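Local coordinates for protein cellulase IBT99 (Metagenomes, PDB 6WBT) that probably hydrolyses 6-phospho-alpha-glucosides as a family 4 glycoside hydrolase, using NAD and a manganese ion in its active site, at residues M86-D97 against T118-M127; E135-N146 against P163-C171. One frame throughout, in Å; residues are numbered along the deposited sequence.

Contact 1: M86-D97 against T118-M127. With NAD (nicotinamide-adenine-dinucleotide), chain G; G6P (6-O-phosphono-alpha-D-glucopyranose), chain F.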
loop_
_atom_site.group_PDB
_atom_site.type_symbol
_atom_site.label_atom_id
_atom_site.label_comp_id
_atom_site.label_asym_id
_atom_site.label_seq_id
_atom_site.Cartn_x
_atom_site.Cartn_y
_atom_site.Cartn_z
HETATM N N MSE A 86 36.414 -4.874 0.074
HETATM C CA MSE A 86 37.150 -3.635 -0.143
HETATM C C MSE A 86 36.900 -2.634 0.977
HETATM O O MSE A 86 35.875 -2.683 1.656
HETATM C CB MSE A 86 36.765 -3.013 -1.487
HETATM C CG MSE A 86 35.337 -2.486 -1.536
HETATM SE SE MSE A 86 34.882 -1.644 -3.235
HETATM C CE MSE A 86 35.072 -3.194 -4.401
ATOM N N ARG A 87 37.857 -1.726 1.168
ATOM C CA ARG A 87 37.719 -0.593 2.081
ATOM C C ARG A 87 38.252 0.624 1.332
ATOM O O ARG A 87 39.446 0.928 1.399
ATOM C CB ARG A 87 38.463 -0.826 3.394
ATOM C CG ARG A 87 38.306 0.311 4.393
ATOM C CD ARG A 87 39.183 0.115 5.618
ATOM N NE ARG A 87 38.812 -1.069 6.387
ATOM C CZ ARG A 87 37.907 -1.074 7.360
ATOM N NH1 ARG A 87 37.273 0.046 7.685
ATOM N NH2 ARG A 87 37.633 -2.197 8.008
ATOM N N VAL A 88 37.363 1.304 0.604
ATOM C CA VAL A 88 37.770 2.467 -0.175
ATOM C C VAL A 88 38.321 3.532 0.758
ATOM O O VAL A 88 37.681 3.914 1.745
ATOM C CB VAL A 88 36.591 2.998 -1.003
ATOM C CG1 VAL A 88 37.030 4.198 -1.829
ATOM C CG2 VAL A 88 36.033 1.901 -1.897
ATOM N N GLY A 89 39.522 4.016 0.447
ATOM C CA GLY A 89 40.230 4.928 1.314
ATOM C C GLY A 89 41.094 4.261 2.361
ATOM O O GLY A 89 41.938 4.935 2.966
ATOM N N GLY A 90 40.914 2.962 2.593
ATOM C CA GLY A 90 41.708 2.239 3.562
ATOM C C GLY A 90 41.430 2.682 4.991
ATOM O O GLY A 90 40.533 3.477 5.277
ATOM N N LEU A 91 42.235 2.134 5.904
ATOM C CA LEU A 91 42.151 2.535 7.302
ATOM C C LEU A 91 42.623 3.966 7.518
ATOM O O LEU A 91 42.332 4.551 8.565
ATOM C CB LEU A 91 42.964 1.580 8.177
ATOM C CG LEU A 91 42.460 0.138 8.260
ATOM C CD1 LEU A 91 43.376 -0.698 9.135
ATOM C CD2 LEU A 91 41.035 0.100 8.786
ATOM N N LYS A 92 43.346 4.535 6.550
ATOM C CA LYS A 92 43.774 5.926 6.657
ATOM C C LYS A 92 42.580 6.873 6.652
ATOM O O LYS A 92 42.524 7.816 7.450
ATOM C CB LYS A 92 44.734 6.259 5.513
ATOM C CG LYS A 92 44.625 7.682 4.991
ATOM C CD LYS A 92 45.153 7.777 3.569
ATOM C CE LYS A 92 44.784 9.104 2.927
ATOM N NZ LYS A 92 45.170 9.147 1.490
HETATM N N MSE A 93 41.620 6.639 5.765
HETATM C CA MSE A 93 40.444 7.495 5.673
HETATM C C MSE A 93 39.448 7.196 6.787
HETATM O O MSE A 93 38.614 8.037 7.123
HETATM C CB MSE A 93 39.768 7.338 4.310
HETATM C CG MSE A 93 40.493 8.049 3.180
HETATM SE SE MSE A 93 40.747 9.946 3.552
HETATM C CE MSE A 93 38.897 10.427 3.939
ATOM N N ARG A 94 39.540 5.995 7.360
ATOM C CA ARG A 94 38.638 5.634 8.449
ATOM C C ARG A 94 38.924 6.455 9.700
ATOM O O ARG A 94 37.995 6.937 10.358
ATOM C CB ARG A 94 38.745 4.141 8.755
ATOM C CG ARG A 94 37.889 3.705 9.930
ATOM C CD ARG A 94 37.982 2.212 10.178
ATOM N NE ARG A 94 37.182 1.815 11.332
ATOM C CZ ARG A 94 37.026 0.560 11.742
ATOM N NH1 ARG A 94 37.618 -0.431 11.090
ATOM N NH2 ARG A 94 36.277 0.299 12.803
ATOM N N VAL A 95 40.203 6.627 10.044
ATOM C CA VAL A 95 40.541 7.413 11.227
ATOM C C VAL A 95 40.247 8.888 10.993
ATOM O O VAL A 95 39.984 9.632 11.944
ATOM C CB VAL A 95 42.011 7.184 11.630
ATOM C CG1 VAL A 95 42.309 5.700 11.717
ATOM C CG2 VAL A 95 42.957 7.865 10.652
ATOM N N LYS A 96 40.277 9.337 9.735
ATOM C CA LYS A 96 39.949 10.728 9.451
ATOM C C LYS A 96 38.449 10.973 9.541
ATOM O O LYS A 96 38.023 12.066 9.931
ATOM C CB LYS A 96 40.476 11.124 8.071
ATOM C CG LYS A 96 40.460 12.622 7.817
ATOM C CD LYS A 96 41.222 13.364 8.904
ATOM C CE LYS A 96 41.121 14.869 8.729
ATOM N NZ LYS A 96 41.794 15.598 9.840
ATOM N N ASP A 97 37.634 9.973 9.195
ATOM C CA ASP A 97 36.193 10.103 9.374
ATOM C C ASP A 97 35.826 10.130 10.852
ATOM O O ASP A 97 34.977 10.925 11.273
ATOM C CB ASP A 97 35.468 8.959 8.665
ATOM C CG ASP A 97 35.714 8.948 7.171
ATOM O OD1 ASP A 97 36.360 9.890 6.666
ATOM O OD2 ASP A 97 35.264 7.994 6.503
ATOM N N THR A 118 29.897 8.929 5.289
ATOM C CA THR A 118 31.080 9.327 4.531
ATOM C C THR A 118 31.768 8.111 3.924
ATOM O O THR A 118 32.148 8.121 2.747
ATOM C CB THR A 118 32.045 10.097 5.433
ATOM O OG1 THR A 118 31.378 11.245 5.972
ATOM C CG2 THR A 118 33.267 10.542 4.650
ATOM N N TYR A 119 31.938 7.054 4.720
ATOM C CA TYR A 119 32.481 5.805 4.200
ATOM C C TYR A 119 31.582 5.216 3.120
ATOM O O TYR A 119 32.071 4.576 2.182
ATOM C CB TYR A 119 32.670 4.813 5.349
ATOM C CG TYR A 119 33.327 3.503 4.973
ATOM C CD1 TYR A 119 34.242 3.427 3.930
ATOM C CD2 TYR A 119 33.028 2.339 5.668
ATOM C CE1 TYR A 119 34.837 2.226 3.589
ATOM C CE2 TYR A 119 33.619 1.137 5.336
ATOM C CZ TYR A 119 34.521 1.085 4.297
ATOM O OH TYR A 119 35.106 -0.115 3.968
ATOM N N GLY A 120 30.270 5.435 3.224
ATOM C CA GLY A 120 29.357 4.884 2.237
ATOM C C GLY A 120 29.517 5.508 0.864
ATOM O O GLY A 120 29.534 4.803 -0.148
HETATM N N MSE A 121 29.641 6.832 0.808
HETATM C CA MSE A 121 29.742 7.534 -0.468
HETATM C C MSE A 121 31.063 7.246 -1.177
HETATM O O MSE A 121 31.164 7.386 -2.396
HETATM C CB MSE A 121 29.571 9.041 -0.270
HETATM C CG MSE A 121 28.162 9.458 0.124
HETATM SE SE MSE A 121 27.725 11.259 -0.483
HETATM C CE MSE A 121 27.935 10.982 -2.402
ATOM N N ARG A 122 32.079 6.844 -0.410
ATOM C CA ARG A 122 33.329 6.404 -1.017
ATOM C C ARG A 122 33.194 5.045 -1.686
ATOM O O ARG A 122 33.967 4.736 -2.599
ATOM C CB ARG A 122 34.446 6.345 0.027
ATOM C CG ARG A 122 34.975 7.694 0.480
ATOM C CD ARG A 122 36.315 7.532 1.184
ATOM N NE ARG A 122 36.220 6.672 2.360
ATOM C CZ ARG A 122 36.011 7.118 3.594
ATOM N NH1 ARG A 122 35.875 8.418 3.817
ATOM N NH2 ARG A 122 35.938 6.264 4.606
ATOM N N THR A 123 32.227 4.234 -1.261
ATOM C CA THR A 123 32.115 2.851 -1.701
ATOM C C THR A 123 31.059 2.641 -2.782
ATOM O O THR A 123 31.065 1.588 -3.427
ATOM C CB THR A 123 31.798 1.944 -0.501
ATOM O OG1 THR A 123 32.507 2.413 0.652
ATOM C CG2 THR A 123 32.213 0.502 -0.777
ATOM N N ILE A 124 30.173 3.615 -3.007
ATOM C CA ILE A 124 29.049 3.413 -3.924
ATOM C C ILE A 124 29.551 3.107 -5.332
ATOM O O ILE A 124 29.318 2.019 -5.870
ATOM C CB ILE A 124 28.117 4.638 -3.914
ATOM C CG1 ILE A 124 27.416 4.763 -2.560
ATOM C CG2 ILE A 124 27.093 4.542 -5.037
ATOM C CD1 ILE A 124 26.462 5.934 -2.468
ATOM N N TYR A 125 30.246 4.060 -5.947
ATOM C CA TYR A 125 30.673 3.906 -7.334
ATOM C C TYR A 125 31.773 2.859 -7.512
ATOM O O TYR A 125 31.743 2.122 -8.507
ATOM C CB TYR A 125 31.118 5.254 -7.908
ATOM C CG TYR A 125 29.959 6.147 -8.289
ATOM C CD1 TYR A 125 29.102 5.795 -9.325
ATOM C CD2 TYR A 125 29.720 7.338 -7.619
ATOM C CE1 TYR A 125 28.039 6.602 -9.679
ATOM C CE2 TYR A 125 28.658 8.154 -7.967
ATOM C CZ TYR A 125 27.822 7.780 -8.998
ATOM O OH TYR A 125 26.764 8.588 -9.350
ATOM N N PRO A 126 32.762 2.756 -6.614
ATOM C CA PRO A 126 33.708 1.631 -6.728
ATOM C C PRO A 126 33.040 0.268 -6.681
ATOM O O PRO A 126 33.519 -0.667 -7.335
ATOM C CB PRO A 126 34.646 1.846 -5.536
ATOM C CG PRO A 126 34.650 3.311 -5.349
ATOM C CD PRO A 126 33.239 3.752 -5.635
HETATM N N MSE A 127 31.952 0.123 -5.932
HETATM C CA MSE A 127 31.200 -1.129 -5.913
HETATM C C MSE A 127 30.474 -1.343 -7.235
HETATM O O MSE A 127 30.383 -2.466 -7.729
HETATM C CB MSE A 127 30.202 -1.149 -4.755
HETATM C CG MSE A 127 30.777 -1.660 -3.445
HETATM SE SE MSE A 127 31.378 -3.510 -3.585
HETATM C CE MSE A 127 29.735 -4.304 -4.276
HETATM P PA NAD G . 41.803 -3.049 4.940
HETATM O O1A NAD G . 41.871 -1.564 4.813
HETATM O O2A NAD G . 42.784 -3.722 5.843
HETATM O O5B NAD G . 41.891 -3.699 3.474
HETATM C C5B NAD G . 40.944 -3.286 2.451
HETATM C C4B NAD G . 41.515 -3.596 1.089
HETATM O O4B NAD G . 40.603 -3.132 0.057
HETATM C C3B NAD G . 42.871 -2.947 0.761
HETATM O O3B NAD G . 43.757 -3.930 0.240
HETATM C C2B NAD G . 42.511 -1.925 -0.322
HETATM O O2B NAD G . 43.585 -1.578 -1.169
HETATM C C1B NAD G . 41.380 -2.665 -1.020
HETATM N N9A NAD G . 40.556 -1.825 -1.882
HETATM C C8A NAD G . 40.198 -0.520 -1.659
HETATM N N7A NAD G . 39.457 -0.011 -2.612
HETATM C C5A NAD G . 39.324 -1.041 -3.530
HETATM C C6A NAD G . 38.653 -1.126 -4.766
HETATM N N6A NAD G . 37.969 -0.121 -5.304
HETATM N N1A NAD G . 38.722 -2.301 -5.435
HETATM C C2A NAD G . 39.414 -3.308 -4.887
HETATM N N3A NAD G . 40.081 -3.343 -3.737
HETATM C C4A NAD G . 39.999 -2.166 -3.094
HETATM O O3 NAD G . 40.323 -3.465 5.396
HETATM P PN NAD G . 39.779 -4.521 6.475
HETATM O O1N NAD G . 40.408 -5.849 6.213
HETATM O O2N NAD G . 39.908 -3.928 7.839
HETATM O O5D NAD G . 38.232 -4.576 6.064
HETATM C C5D NAD G . 37.911 -4.881 4.684
HETATM C C4D NAD G . 36.443 -4.625 4.448
HETATM O O4D NAD G . 35.670 -5.634 5.136
HETATM C C3D NAD G . 35.907 -3.284 4.972
HETATM O O3D NAD G . 35.070 -2.687 3.991
HETATM C C2D NAD G . 35.098 -3.743 6.189
HETATM O O2D NAD G . 34.133 -2.809 6.646
HETATM C C1D NAD G . 34.492 -5.030 5.644
HETATM N N1N NAD G . 33.930 -5.896 6.718
HETATM C C2N NAD G . 32.573 -6.003 6.865
HETATM C C3N NAD G . 32.031 -6.783 7.875
HETATM C C7N NAD G . 30.529 -6.904 7.945
HETATM O O7N NAD G . 29.981 -6.983 9.041
HETATM N N7N NAD G . 29.861 -6.955 6.801
HETATM C C4N NAD G . 32.885 -7.431 8.761
HETATM C C5N NAD G . 34.249 -7.343 8.580
HETATM C C6N NAD G . 34.751 -6.575 7.553
HETATM C C1 G6P F . 31.564 -6.685 12.873
HETATM C C2 G6P F . 30.765 -5.650 12.086
HETATM C C3 G6P F . 31.661 -4.881 11.123
HETATM C C4 G6P F . 32.883 -4.338 11.852
HETATM C C5 G6P F . 33.584 -5.479 12.578
HETATM C C6 G6P F . 34.852 -5.027 13.298
HETATM O O1 G6P F . 32.042 -7.698 11.982
HETATM O O2 G6P F . 29.728 -6.307 11.349
HETATM O O3 G6P F . 30.925 -3.801 10.541
HETATM O O4 G6P F . 33.781 -3.733 10.915
HETATM O O5 G6P F . 32.676 -6.059 13.516
HETATM O O6 G6P F . 35.148 -3.664 13.004
HETATM P P G6P F . 36.597 -3.066 13.369
HETATM O O1P G6P F . 36.306 -1.680 13.888
HETATM O O2P G6P F . 37.360 -3.114 12.067
HETATM O O3P G6P F . 37.120 -4.020 14.418
#
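Arg122 and Asp97 meet unusually: both terminal nitrogens of the guanidinium converge on one carboxylate oxygen, with Asp97 OD2 2.7 Å from Arg122 NH2 and 2.8 Å from Arg122 NH1. Both bonds lie in the guanidinium plane, the carboxylate turned 35° from it. The third nitrogen turns back to the loop, Arg122 NE donating to Val88 O at 3.2 Å, from above the carbonyl plane. Met93 CB packs over the centre of one guanidinium face. Branched Val88 fits against the same helix, CG2 lying 3.9 Å from Pro126 CB, while the flexible side chains of Met86 and Met127 (here selenomethionines) touch beside the adenine. Tyr119, its CG anti to the backbone N (chi1 -176°), extends along the loop and donates from OH to NAD O3D at 2.6 Å. Arg87 NE grips the pyrophosphate bridge at NAD O3, 3.0 Å away, and Arg94 NH1 reaches the sugar phosphate at G6P O2P. Loop and helices thus form one wall of the Rossmann-type NAD site of family 4 glycoside hydrolases.

Contact 2: E135-N146 against P163-C171; sequences EEYASKKYWIVN and PKARIINIC. With MN (manganese (II) ion), chain E; NAD (nicotinamide-adenine-dinucleotide), chain G.
Arg166 lies between two aromatic side chains, Tyr142 and Trp143, just before the strands pair. Its CB sits over the Tyr142 ring face and also over the six-membered ring of Trp143, making a CH-pi contact with each. A bend at chi3 (86°) then turns the guanidinium across the indole face, where Arg166 CZ makes a cation-pi contact with Trp143; the two planes are 52° apart. The backbone of Lys141 covers the opposite guanidinium face, with its CA above the plane. Arginine suits this place because its aliphatic stem and its flat, charged end can both pack on rings.

Beyond this, the parallel strands bond regularly, for example Ile168 N to Ile144 O at 2.9 Å. On one face Val145 and Ile168 lie side by side, CG2 to CG2 3.7 Å, their beta-branched shapes suited to extended chains. On the other, Asn146, its side chain swung away from the backbone N, donates from ND2 to Asn169 OD1 at 2.7 Å. The amides stand 79° apart, and Ser148 holds Asn146 OD1. Following Ile170, Cys171 SG binds manganese at 2.4 Å, together with NAD O7N and His201.

Helix 321-334 packs on the Val145 and Ile168 face, helix 114-136 on the Ile144 and Asn146 face, and strands 81-84 and 338-345 flank the pair.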
loop_
_atom_site.group_PDB
_atom_site.type_symbol
_atom_site.label_atom_id
_atom_site.label_comp_id
_atom_site.label_asym_id
_atom_site.label_seq_id
_atom_site.Cartn_x
_atom_site.Cartn_y
_atom_site.Cartn_z
ATOM N N GLU A 135 29.826 -8.215 -14.973
ATOM C CA GLU A 135 28.884 -8.264 -16.086
ATOM C C GLU A 135 29.602 -8.366 -17.424
ATOM O O GLU A 135 29.046 -8.912 -18.385
ATOM C CB GLU A 135 27.982 -7.030 -16.069
ATOM C CG GLU A 135 27.048 -6.940 -14.874
ATOM C CD GLU A 135 25.952 -7.985 -14.912
ATOM O OE1 GLU A 135 25.637 -8.556 -13.849
ATOM O OE2 GLU A 135 25.408 -8.237 -16.008
ATOM N N GLU A 136 30.831 -7.859 -17.507
ATOM C CA GLU A 136 31.565 -7.791 -18.763
ATOM C C GLU A 136 32.576 -8.919 -18.924
ATOM O O GLU A 136 32.732 -9.453 -20.027
ATOM C CB GLU A 136 32.283 -6.440 -18.872
ATOM C CG GLU A 136 32.431 -5.903 -20.290
ATOM C CD GLU A 136 33.120 -4.550 -20.328
ATOM O OE1 GLU A 136 34.263 -4.450 -19.834
ATOM O OE2 GLU A 136 32.517 -3.585 -20.841
ATOM N N TYR A 137 33.258 -9.299 -17.847
ATOM C CA TYR A 137 34.346 -10.269 -17.901
ATOM C C TYR A 137 34.010 -11.610 -17.268
ATOM O O TYR A 137 34.440 -12.648 -17.776
ATOM C CB TYR A 137 35.595 -9.695 -17.216
ATOM C CG TYR A 137 36.145 -8.445 -17.869
ATOM C CD1 TYR A 137 36.057 -8.258 -19.242
ATOM C CD2 TYR A 137 36.750 -7.451 -17.110
ATOM C CE1 TYR A 137 36.558 -7.116 -19.842
ATOM C CE2 TYR A 137 37.254 -6.307 -17.701
ATOM C CZ TYR A 137 37.155 -6.145 -19.066
ATOM O OH TYR A 137 37.657 -5.006 -19.656
ATOM N N ALA A 138 33.253 -11.626 -16.174
ATOM C CA ALA A 138 33.043 -12.857 -15.430
ATOM C C ALA A 138 32.021 -13.751 -16.128
ATOM O O ALA A 138 31.456 -13.411 -17.172
ATOM C CB ALA A 138 32.609 -12.551 -14.000
ATOM N N SER A 139 31.795 -14.919 -15.535
ATOM C CA SER A 139 30.824 -15.865 -16.057
ATOM C C SER A 139 29.420 -15.273 -16.006
ATOM O O SER A 139 29.113 -14.392 -15.201
ATOM C CB SER A 139 30.869 -17.169 -15.261
ATOM O OG SER A 139 29.765 -17.999 -15.579
ATOM N N LYS A 140 28.557 -15.777 -16.888
ATOM C CA LYS A 140 27.174 -15.322 -16.925
ATOM C C LYS A 140 26.370 -15.797 -15.722
ATOM O O LYS A 140 25.276 -15.275 -15.485
ATOM C CB LYS A 140 26.503 -15.781 -18.223
ATOM C CG LYS A 140 26.641 -14.794 -19.381
ATOM C CD LYS A 140 28.095 -14.559 -19.764
ATOM C CE LYS A 140 28.223 -13.464 -20.808
ATOM N NZ LYS A 140 29.647 -13.165 -21.123
ATOM N N LYS A 141 26.884 -16.762 -14.961
ATOM C CA LYS A 141 26.274 -17.195 -13.710
ATOM C C LYS A 141 27.132 -16.823 -12.505
ATOM O O LYS A 141 27.168 -17.553 -11.512
ATOM C CB LYS A 141 26.014 -18.701 -13.726
ATOM C CG LYS A 141 24.812 -19.127 -14.551
ATOM C CD LYS A 141 24.441 -20.573 -14.262
ATOM C CE LYS A 141 23.163 -20.978 -14.977
ATOM N NZ LYS A 141 22.738 -22.356 -14.602
ATOM N N TYR A 142 27.828 -15.690 -12.581
ATOM C CA TYR A 142 28.695 -15.275 -11.492
ATOM C C TYR A 142 27.872 -14.911 -10.260
ATOM O O TYR A 142 26.659 -14.696 -10.325
ATOM C CB TYR A 142 29.558 -14.083 -11.915
ATOM C CG TYR A 142 28.817 -12.763 -11.945
ATOM C CD1 TYR A 142 28.107 -12.366 -13.071
ATOM C CD2 TYR A 142 28.830 -11.911 -10.847
ATOM C CE1 TYR A 142 27.429 -11.162 -13.101
ATOM C CE2 TYR A 142 28.152 -10.710 -10.866
ATOM C CZ TYR A 142 27.456 -10.338 -11.994
ATOM O OH TYR A 142 26.785 -9.138 -12.012
ATOM N N TRP A 143 28.554 -14.842 -9.120
ATOM C CA TRP A 143 27.939 -14.401 -7.877
ATOM C C TRP A 143 28.932 -13.546 -7.111
ATOM O O TRP A 143 30.095 -13.931 -6.955
ATOM C CB TRP A 143 27.489 -15.585 -7.014
ATOM C CG TRP A 143 26.198 -16.193 -7.456
ATOM C CD1 TRP A 143 26.016 -17.440 -7.977
ATOM C CD2 TRP A 143 24.904 -15.577 -7.425
ATOM N NE1 TRP A 143 24.688 -17.642 -8.266
ATOM C CE2 TRP A 143 23.985 -16.514 -7.937
ATOM C CE3 TRP A 143 24.434 -14.327 -7.012
ATOM C CZ2 TRP A 143 22.625 -16.239 -8.050
ATOM C CZ3 TRP A 143 23.082 -14.057 -7.124
ATOM C CH2 TRP A 143 22.193 -15.007 -7.639
ATOM N N ILE A 144 28.474 -12.393 -6.642
ATOM C CA ILE A 144 29.284 -11.497 -5.827
ATOM C C ILE A 144 28.715 -11.536 -4.415
ATOM O O ILE A 144 27.724 -10.859 -4.113
ATOM C CB ILE A 144 29.299 -10.067 -6.377
ATOM C CG1 ILE A 144 29.817 -10.057 -7.812
ATOM C CG2 ILE A 144 30.157 -9.177 -5.488
ATOM C CD1 ILE A 144 29.839 -8.683 -8.422
ATOM N N VAL A 145 29.339 -12.320 -3.546
ATOM C CA VAL A 145 28.943 -12.344 -2.148
ATOM C C VAL A 145 29.604 -11.161 -1.451
ATOM O O VAL A 145 30.723 -11.272 -0.929
ATOM C CB VAL A 145 29.305 -13.692 -1.487
ATOM C CG1 VAL A 145 28.926 -13.668 -0.020
ATOM C CG2 VAL A 145 28.588 -14.832 -2.205
ATOM N N ASN A 146 28.925 -10.016 -1.464
ATOM C CA ASN A 146 29.491 -8.783 -0.936
ATOM C C ASN A 146 29.254 -8.703 0.565
ATOM O O ASN A 146 28.116 -8.825 1.029
ATOM C CB ASN A 146 28.881 -7.582 -1.649
ATOM C CG ASN A 146 29.335 -6.262 -1.060
ATOM O OD1 ASN A 146 30.458 -6.135 -0.570
ATOM N ND2 ASN A 146 28.456 -5.267 -1.097
ATOM N N PRO A 163 20.143 -3.096 -10.746
ATOM C CA PRO A 163 19.158 -4.001 -10.135
ATOM C C PRO A 163 19.302 -5.443 -10.587
ATOM O O PRO A 163 18.906 -6.353 -9.849
ATOM C CB PRO A 163 17.811 -3.406 -10.575
ATOM C CG PRO A 163 18.127 -2.025 -11.095
ATOM C CD PRO A 163 19.509 -2.123 -11.650
ATOM N N LYS A 164 19.852 -5.680 -11.776
ATOM C CA LYS A 164 20.001 -7.024 -12.317
ATOM C C LYS A 164 21.287 -7.710 -11.873
ATOM O O LYS A 164 21.565 -8.824 -12.330
ATOM C CB LYS A 164 19.951 -6.984 -13.849
ATOM C CG LYS A 164 18.669 -6.400 -14.422
ATOM C CD LYS A 164 17.477 -7.306 -14.163
ATOM C CE LYS A 164 16.243 -6.803 -14.894
ATOM N NZ LYS A 164 16.471 -6.720 -16.364
ATOM N N ALA A 165 22.070 -7.080 -11.001
ATOM C CA ALA A 165 23.348 -7.646 -10.594
ATOM C C ALA A 165 23.147 -8.915 -9.776
ATOM O O ALA A 165 22.267 -8.987 -8.913
ATOM C CB ALA A 165 24.146 -6.625 -9.785
ATOM N N ARG A 166 23.975 -9.922 -10.054
ATOM C CA ARG A 166 23.950 -11.181 -9.310
ATOM C C ARG A 166 24.833 -11.013 -8.077
ATOM O O ARG A 166 25.953 -11.523 -7.990
ATOM C CB ARG A 166 24.403 -12.338 -10.194
ATOM C CG ARG A 166 23.835 -12.280 -11.605
ATOM C CD ARG A 166 24.189 -13.512 -12.426
ATOM N NE ARG A 166 23.244 -14.606 -12.219
ATOM C CZ ARG A 166 23.489 -15.677 -11.470
ATOM N NH1 ARG A 166 22.568 -16.622 -11.340
ATOM N NH2 ARG A 166 24.657 -15.806 -10.857
ATOM N N ILE A 167 24.308 -10.269 -7.106
ATOM C CA ILE A 167 25.042 -9.898 -5.905
ATOM C C ILE A 167 24.183 -10.205 -4.687
ATOM O O ILE A 167 22.951 -10.109 -4.728
ATOM C CB ILE A 167 25.454 -8.405 -5.935
ATOM C CG1 ILE A 167 26.323 -8.045 -4.727
ATOM C CG2 ILE A 167 24.226 -7.506 -6.009
ATOM C CD1 ILE A 167 26.742 -6.591 -4.691
ATOM N N ILE A 168 24.841 -10.599 -3.598
ATOM C CA ILE A 168 24.181 -10.853 -2.323
ATOM C C ILE A 168 24.990 -10.168 -1.230
ATOM O O ILE A 168 26.161 -10.504 -1.011
ATOM C CB ILE A 168 24.028 -12.357 -2.036
ATOM C CG1 ILE A 168 23.695 -12.591 -0.559
ATOM C CG2 ILE A 168 25.273 -13.128 -2.462
ATOM C CD1 ILE A 168 23.480 -14.043 -0.204
ATOM N N ASN A 169 24.373 -9.206 -0.552
ATOM C CA ASN A 169 25.021 -8.443 0.506
ATOM C C ASN A 169 24.688 -9.063 1.857
ATOM O O ASN A 169 23.512 -9.265 2.179
ATOM C CB ASN A 169 24.579 -6.981 0.466
ATOM C CG ASN A 169 24.760 -6.356 -0.905
ATOM O OD1 ASN A 169 25.830 -5.841 -1.228
ATOM N ND2 ASN A 169 23.712 -6.400 -1.719
ATOM N N ILE A 170 25.722 -9.358 2.643
ATOM C CA ILE A 170 25.575 -10.033 3.923
ATOM C C ILE A 170 26.331 -9.247 4.991
ATOM O O ILE A 170 26.981 -8.240 4.711
ATOM C CB ILE A 170 26.066 -11.495 3.871
ATOM C CG1 ILE A 170 27.535 -11.548 3.447
ATOM C CG2 ILE A 170 25.201 -12.317 2.928
ATOM C CD1 ILE A 170 28.126 -12.940 3.469
ATOM N N CYS A 171 26.237 -9.729 6.228
ATOM C CA CYS A 171 26.896 -9.105 7.366
ATOM C C CYS A 171 27.072 -10.151 8.457
ATOM O O CYS A 171 26.222 -11.026 8.632
ATOM C CB CYS A 171 26.090 -7.914 7.896
ATOM S SG CYS A 171 26.735 -7.184 9.417
HETATM MN MN MN E . 28.419 -5.446 9.291
HETATM P PA NAD G . 41.803 -3.049 4.940
HETATM O O1A NAD G . 41.871 -1.564 4.813
HETATM O O2A NAD G . 42.784 -3.722 5.843
HETATM O O5B NAD G . 41.891 -3.699 3.474
HETATM C C5B NAD G . 40.944 -3.286 2.451
HETATM C C4B NAD G . 41.515 -3.596 1.089
HETATM O O4B NAD G . 40.603 -3.132 0.057
HETATM C C3B NAD G . 42.871 -2.947 0.761
HETATM O O3B NAD G . 43.757 -3.930 0.240
HETATM C C2B NAD G . 42.511 -1.925 -0.322
HETATM O O2B NAD G . 43.585 -1.578 -1.169
HETATM C C1B NAD G . 41.380 -2.665 -1.020
HETATM N N9A NAD G . 40.556 -1.825 -1.882
HETATM C C8A NAD G . 40.198 -0.520 -1.659
HETATM N N7A NAD G . 39.457 -0.011 -2.612
HETATM C C5A NAD G . 39.324 -1.041 -3.530
HETATM C C6A NAD G . 38.653 -1.126 -4.766
HETATM N N6A NAD G . 37.969 -0.121 -5.304
HETATM N N1A NAD G . 38.722 -2.301 -5.435
HETATM C C2A NAD G . 39.414 -3.308 -4.887
HETATM N N3A NAD G . 40.081 -3.343 -3.737
HETATM C C4A NAD G . 39.999 -2.166 -3.094
HETATM O O3 NAD G . 40.323 -3.465 5.396
HETATM P PN NAD G . 39.779 -4.521 6.475
HETATM O O1N NAD G . 40.408 -5.849 6.213
HETATM O O2N NAD G . 39.908 -3.928 7.839
HETATM O O5D NAD G . 38.232 -4.576 6.064
HETATM C C5D NAD G . 37.911 -4.881 4.684
HETATM C C4D NAD G . 36.443 -4.625 4.448
HETATM O O4D NAD G . 35.670 -5.634 5.136
HETATM C C3D NAD G . 35.907 -3.284 4.972
HETATM O O3D NAD G . 35.070 -2.687 3.991
HETATM C C2D NAD G . 35.098 -3.743 6.189
HETATM O O2D NAD G . 34.133 -2.809 6.646
HETATM C C1D NAD G . 34.492 -5.030 5.644
HETATM N N1N NAD G . 33.930 -5.896 6.718
HETATM C C2N NAD G . 32.573 -6.003 6.865
HETATM C C3N NAD G . 32.031 -6.783 7.875
HETATM C C7N NAD G . 30.529 -6.904 7.945
HETATM O O7N NAD G . 29.981 -6.983 9.041
HETATM N N7N NAD G . 29.861 -6.955 6.801
HETATM C C4N NAD G . 32.885 -7.431 8.761
HETATM C C5N NAD G . 34.249 -7.343 8.580
HETATM C C6N NAD G . 34.751 -6.575 7.553
#

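In the fold
From the N terminus, the chain leaves strand 81-84, enters the loop and helix of 86-97, and returns in helix 114-136, where contact 1 closes a loop of 20 residues. That helix carries the chain on to contact 2, which opens near its C-terminal end, passes through strand 143-146 and helix 151-161, and closes on strand 167-170 as a beta-alpha-beta crossover. The two contacts therefore follow in series, neither nesting nor crossing, with centres about 21 Å apart. Helix 114-136 joins them, and Met127 CE packs on Asn146 and Ile167. Both also touch NAD: contact 1 along its length from adenine to nicotinamide ribose, contact 2 at its carboxamide end beside the metal.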